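YrrB protein (PDB 2Q7F) is a tetratricopeptide repeat protein that could act as a mediator in complexes of RNA sulfuration components, RNA processing components and aminoacyl-tRNA synthetases. Local coordinates at residues Asn157-Phe163 against Gln188-Asp194; Leu175-Leu179 against Thr202-Lys206. All coordinates share one frame; numbering follows the deposited sequence.

How the interactions relate
Both contacts lie in the last part of a chain built of tetratricopeptide repeats, and both use helix 193-205. Interaction 1 sits at its N-terminal start and interaction 2 at its C-terminal end, with centres about 17 Å apart and nearest atoms about 6 Å apart. Along the chain the segments alternate: 157-163, 175-179, 188-194, 202-206. Interaction 1 brings the start of helix 159-172 to the turn that leads into helix 193-205. Interaction 2 brings the start of helix 176-188 to the end of helix 193-205. Helix 193-205 thus meets both helices of the preceding hairpin, which joins TPR 5 to TPR 6 in the superhelical stack.

Interaction 1 (Asn157-Phe163 against Gln188-Asp194); sequences NDTEARF and QDPGHAD
This contact joins the start of helix 159-172 to the inter-repeat turn that leads from TPR 5 into TPR 6, where the Phe163 ring receives the His192 imidazole edge-to-face. His192 CE1 lies over the centre of one Phe163 face, 3.6 Å from Phe163 CG. The planes are 56° apart. The Phe163 side chain leaves with CG anti to its N (chi1 173°), which carries the ring out to the turn. Asp194 adds its CB at 3.7 Å from Phe163 CZ. The neighbouring imidazole atom, His192 ND1, accepts from the backbone N of Ala195, capping the start of helix 193-205. This bond helps set the rotation of the imidazole and leaves CE1 directed at the Phe163 face.

Thr159 packs its CG2 methyl 4.1 Å from Asp189 CB, and its OG1 lies 3.6 Å from Gln188 CB as the two side chains run past each other. Arg162 turns its guanidinium to Gln181 and Glu156.

Each segment also braces itself. Asp158 OD1 accepts from Ala161 N at 2.9 Å, a nearly straight N-cap bond met from above the carboxylate plane. Asp189 OD2 accepts from Gly191 N at 3.0 Å in an Asx turn, within a type I turn from Asp189 to His192. A short turn between successive repeats, packed against the first helix of the earlier one, is the inter-repeat junction of a tetratricopeptide repeat stack.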
# COMPACT_ATOMS: atom_id res chain seq x y z
N ASN A 157 -2.99 1.69 -14.20
CA ASN A 157 -2.50 0.34 -14.50
C ASN A 157 -2.17 -0.49 -13.26
O ASN A 157 -2.05 -1.72 -13.34
CB ASN A 157 -1.26 0.40 -15.39
CG ASN A 157 -1.53 1.09 -16.71
OD1 ASN A 157 -0.71 1.89 -17.17
ND2 ASN A 157 -2.67 0.80 -17.32
N ASP A 158 -2.00 0.18 -12.12
CA ASP A 158 -1.63 -0.47 -10.87
C ASP A 158 -2.77 -1.33 -10.32
O ASP A 158 -3.56 -0.88 -9.49
CB ASP A 158 -1.21 0.59 -9.83
CG ASP A 158 -0.66 -0.01 -8.54
OD1 ASP A 158 -0.97 -1.18 -8.21
OD2 ASP A 158 0.09 0.70 -7.85
N THR A 159 -2.84 -2.57 -10.79
CA THR A 159 -3.86 -3.54 -10.36
C THR A 159 -3.99 -3.65 -8.84
O THR A 159 -5.11 -3.64 -8.30
CB THR A 159 -3.57 -4.93 -10.97
OG1 THR A 159 -3.74 -4.87 -12.38
CG2 THR A 159 -4.50 -5.99 -10.41
N GLU A 160 -2.84 -3.74 -8.17
CA GLU A 160 -2.77 -3.93 -6.73
C GLU A 160 -3.46 -2.80 -5.96
O GLU A 160 -4.26 -3.05 -5.06
CB GLU A 160 -1.30 -4.06 -6.29
CG GLU A 160 -1.04 -5.20 -5.32
CD GLU A 160 -2.04 -5.22 -4.18
OE1 GLU A 160 -2.88 -6.16 -4.13
OE2 GLU A 160 -2.00 -4.29 -3.34
N ALA A 161 -3.14 -1.56 -6.33
CA ALA A 161 -3.78 -0.39 -5.76
C ALA A 161 -5.27 -0.45 -5.98
O ALA A 161 -6.06 -0.23 -5.06
CB ALA A 161 -3.21 0.89 -6.36
N ARG A 162 -5.67 -0.76 -7.21
CA ARG A 162 -7.07 -0.75 -7.58
C ARG A 162 -7.88 -1.79 -6.80
O ARG A 162 -9.04 -1.53 -6.44
CB ARG A 162 -7.22 -0.94 -9.08
CG ARG A 162 -8.58 -0.53 -9.58
CD ARG A 162 -8.74 -0.86 -11.03
NE ARG A 162 -7.94 0.04 -11.86
CZ ARG A 162 -8.38 1.17 -12.39
NH1 ARG A 162 -9.64 1.56 -12.22
NH2 ARG A 162 -7.56 1.90 -13.11
N PHE A 163 -7.29 -2.94 -6.53
CA PHE A 163 -7.95 -3.95 -5.72
C PHE A 163 -8.12 -3.50 -4.27
O PHE A 163 -9.14 -3.80 -3.63
CB PHE A 163 -7.19 -5.29 -5.78
CG PHE A 163 -7.72 -6.33 -4.83
CD1 PHE A 163 -9.01 -6.84 -4.98
CD2 PHE A 163 -6.94 -6.79 -3.78
CE1 PHE A 163 -9.50 -7.78 -4.09
CE2 PHE A 163 -7.44 -7.74 -2.89
CZ PHE A 163 -8.71 -8.23 -3.04
N GLN A 188 -7.65 -6.24 -16.22
CA GLN A 188 -6.19 -6.26 -16.27
C GLN A 188 -5.64 -7.63 -15.87
O GLN A 188 -4.83 -8.21 -16.59
CB GLN A 188 -5.60 -5.15 -15.40
CG GLN A 188 -5.90 -3.75 -15.93
CD GLN A 188 -5.79 -2.68 -14.86
OE1 GLN A 188 -4.74 -2.51 -14.23
NE2 GLN A 188 -6.87 -1.92 -14.67
N ASP A 189 -6.11 -8.15 -14.73
CA ASP A 189 -5.67 -9.45 -14.23
C ASP A 189 -6.88 -10.38 -14.12
O ASP A 189 -7.65 -10.28 -13.16
CB ASP A 189 -4.94 -9.28 -12.88
CG ASP A 189 -4.36 -10.60 -12.33
OD1 ASP A 189 -3.84 -10.57 -11.19
OD2 ASP A 189 -4.42 -11.65 -13.01
N PRO A 190 -7.07 -11.26 -15.11
CA PRO A 190 -8.20 -12.21 -15.06
C PRO A 190 -7.93 -13.42 -14.14
O PRO A 190 -8.85 -14.20 -13.87
CB PRO A 190 -8.36 -12.64 -16.52
CG PRO A 190 -7.02 -12.46 -17.14
CD PRO A 190 -6.27 -11.42 -16.34
N GLY A 191 -6.70 -13.56 -13.67
CA GLY A 191 -6.35 -14.62 -12.73
C GLY A 191 -6.53 -14.17 -11.30
O GLY A 191 -6.10 -14.86 -10.36
N HIS A 192 -7.17 -13.02 -11.12
CA HIS A 192 -7.34 -12.40 -9.81
C HIS A 192 -8.59 -12.92 -9.07
O HIS A 192 -9.61 -12.23 -8.98
CB HIS A 192 -7.36 -10.87 -9.94
CG HIS A 192 -6.87 -10.16 -8.72
ND1 HIS A 192 -7.62 -10.03 -7.57
CD2 HIS A 192 -5.69 -9.54 -8.47
CE1 HIS A 192 -6.93 -9.36 -6.67
NE2 HIS A 192 -5.76 -9.05 -7.19
N ALA A 193 -8.48 -14.14 -8.55
CA ALA A 193 -9.58 -14.78 -7.81
C ALA A 193 -10.15 -13.92 -6.67
O ALA A 193 -11.38 -13.81 -6.53
CB ALA A 193 -9.13 -16.15 -7.28
N ASP A 194 -9.26 -13.31 -5.88
CA ASP A 194 -9.64 -12.45 -4.76
C ASP A 194 -10.65 -11.37 -5.13
O ASP A 194 -11.61 -11.14 -4.40
CB ASP A 194 -8.41 -11.79 -4.14
CG ASP A 194 -7.62 -12.74 -3.27
OD1 ASP A 194 -8.03 -13.91 -3.16
OD2 ASP A 194 -6.59 -12.32 -2.71

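Interaction 2 (Leu175-Leu179 against Thr202-Lys206)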
# COMPACT_ATOMS: atom_id res chain seq x y z
N LEU A 175 -20.77 0.85 -2.62
CA LEU A 175 -20.70 -0.53 -3.10
C LEU A 175 -20.65 -0.70 -4.61
O LEU A 175 -20.09 -1.68 -5.11
CB LEU A 175 -21.88 -1.35 -2.56
CG LEU A 175 -21.90 -1.59 -1.04
CD1 LEU A 175 -23.34 -1.74 -0.56
CD2 LEU A 175 -21.05 -2.79 -0.62
N ASP A 176 -21.24 0.23 -5.34
CA ASP A 176 -21.32 0.11 -6.80
C ASP A 176 -20.01 0.53 -7.45
O ASP A 176 -19.55 -0.10 -8.40
CB ASP A 176 -22.50 0.92 -7.34
CG ASP A 176 -23.75 0.71 -6.51
OD1 ASP A 176 -23.84 1.29 -5.41
OD2 ASP A 176 -24.63 -0.06 -6.94
N GLU A 177 -19.41 1.58 -6.90
CA GLU A 177 -18.08 2.02 -7.29
C GLU A 177 -17.00 0.99 -6.91
O GLU A 177 -15.93 0.94 -7.53
CB GLU A 177 -17.77 3.40 -6.69
CG GLU A 177 -18.39 3.65 -5.32
CD GLU A 177 -19.87 4.01 -5.39
OE1 GLU A 177 -20.21 5.07 -5.96
OE2 GLU A 177 -20.70 3.23 -4.87
N ALA A 178 -17.29 0.17 -5.90
CA ALA A 178 -16.42 -0.94 -5.54
C ALA A 178 -16.39 -1.94 -6.68
O ALA A 178 -15.32 -2.35 -7.13
CB ALA A 178 -16.88 -1.61 -4.25
N LEU A 179 -17.58 -2.31 -7.15
CA LEU A 179 -17.75 -3.22 -8.29
C LEU A 179 -17.13 -2.65 -9.55
O LEU A 179 -16.52 -3.38 -10.33
CB LEU A 179 -19.23 -3.52 -8.51
CG LEU A 179 -19.91 -4.29 -7.38
CD1 LEU A 179 -21.41 -4.07 -7.46
CD2 LEU A 179 -19.57 -5.79 -7.39
N THR A 202 -19.59 -8.18 -2.23
CA THR A 202 -20.22 -6.87 -2.41
C THR A 202 -21.69 -7.04 -2.79
O THR A 202 -22.57 -6.43 -2.18
CB THR A 202 -19.47 -6.00 -3.45
OG1 THR A 202 -18.18 -5.65 -2.94
CG2 THR A 202 -20.25 -4.73 -3.76
N TYR A 203 -21.94 -7.88 -3.80
CA TYR A 203 -23.30 -8.16 -4.27
C TYR A 203 -24.22 -8.67 -3.17
O TYR A 203 -25.42 -8.36 -3.17
CB TYR A 203 -23.27 -9.15 -5.44
CG TYR A 203 -23.00 -8.53 -6.80
CD1 TYR A 203 -23.81 -7.51 -7.32
CD2 TYR A 203 -21.96 -9.00 -7.60
CE1 TYR A 203 -23.57 -6.96 -8.58
CE2 TYR A 203 -21.70 -8.46 -8.86
CZ TYR A 203 -22.51 -7.44 -9.34
OH TYR A 203 -22.25 -6.92 -10.59
N ALA A 204 -23.67 -9.44 -2.23
CA ALA A 204 -24.43 -9.91 -1.06
C ALA A 204 -25.01 -8.75 -0.23
O ALA A 204 -26.16 -8.80 0.20
CB ALA A 204 -23.55 -10.80 -0.20
N TYR A 205 -24.20 -7.70 -0.04
CA TYR A 205 -24.62 -6.50 0.67
C TYR A 205 -25.56 -5.63 -0.18
O TYR A 205 -26.24 -4.74 0.34
CB TYR A 205 -23.40 -5.69 1.11
CG TYR A 205 -22.74 -6.21 2.37
CD1 TYR A 205 -21.98 -7.39 2.35
CD2 TYR A 205 -22.86 -5.53 3.58
CE1 TYR A 205 -21.38 -7.87 3.51
CE2 TYR A 205 -22.25 -6.00 4.74
CZ TYR A 205 -21.52 -7.17 4.70
OH TYR A 205 -20.92 -7.64 5.84
N LYS A 206 -25.58 -5.90 -1.49
CA LYS A 206 -26.53 -5.27 -2.41
C LYS A 206 -27.86 -6.04 -2.46
O LYS A 206 -28.80 -5.62 -3.15
CB LYS A 206 -25.93 -5.20 -3.82
CG LYS A 206 -24.95 -4.06 -4.03
CD LYS A 206 -24.39 -4.07 -5.45
CE LYS A 206 -25.45 -3.80 -6.52
NZ LYS A 206 -25.96 -2.40 -6.49
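Helix-to-helix packing between neighbouring tetratricopeptide repeats is seen here, with Leu175 and Leu179, where helix 176-188 begins, laid against Thr202 and Tyr203 near the end of helix 193-205 and Lys206 just after it. The Thr202 methyl is the centre of the apolar part. Its CG2 lies 3.7 Å from Leu179 CG and 3.8 Å from Leu175 CD2. Thr202 CG2 stands anti to its backbone N, which directs the methyl to the leucines, while OG1 turns back to bond the carbonyl oxygen of Asn198. That buried hydroxyl is thus satisfied inside its own helix. Leu175 CD2 also reaches the CB of Tyr205.

Both Leu179 methyls meet the Tyr203 ring. CD2 sits over one face, displaced toward the rim, in a CH-pi contact 3.9 Å from the ring centroid. Leu179 CD1 lies 3.8 Å from Tyr203 CE1 and also meets Lys206 CD at 3.6 Å. The Tyr203 ring also touches Lys211, Ala212 and Met215 of helix 211-222, so it lies between Leu179 and the next helix. Replacing Tyr203 by an alanine would probably leave both Leu179 methyls without their aromatic partner and open a gap toward helix 211-222.

At the outer margin, Lys206 bends at chi3 and chi4 (65° and 69°), which curls its tip back over Leu179 to Asp176. Lys206 NZ donates to Asp176 OD2 at 2.7 Å, a salt bridge made on the syn side and 31° out of the carboxylate plane. The ion pair links helix 176-188 to the residue that follows helix 193-205, beside the leucines. On the inner side, Ala178 and Thr202 both touch Ala170 of helix 159-172. Small residues packed closely beside larger apolar ones, at the interface of successive helical hairpins, are characteristic of the tetratricopeptide repeat fold.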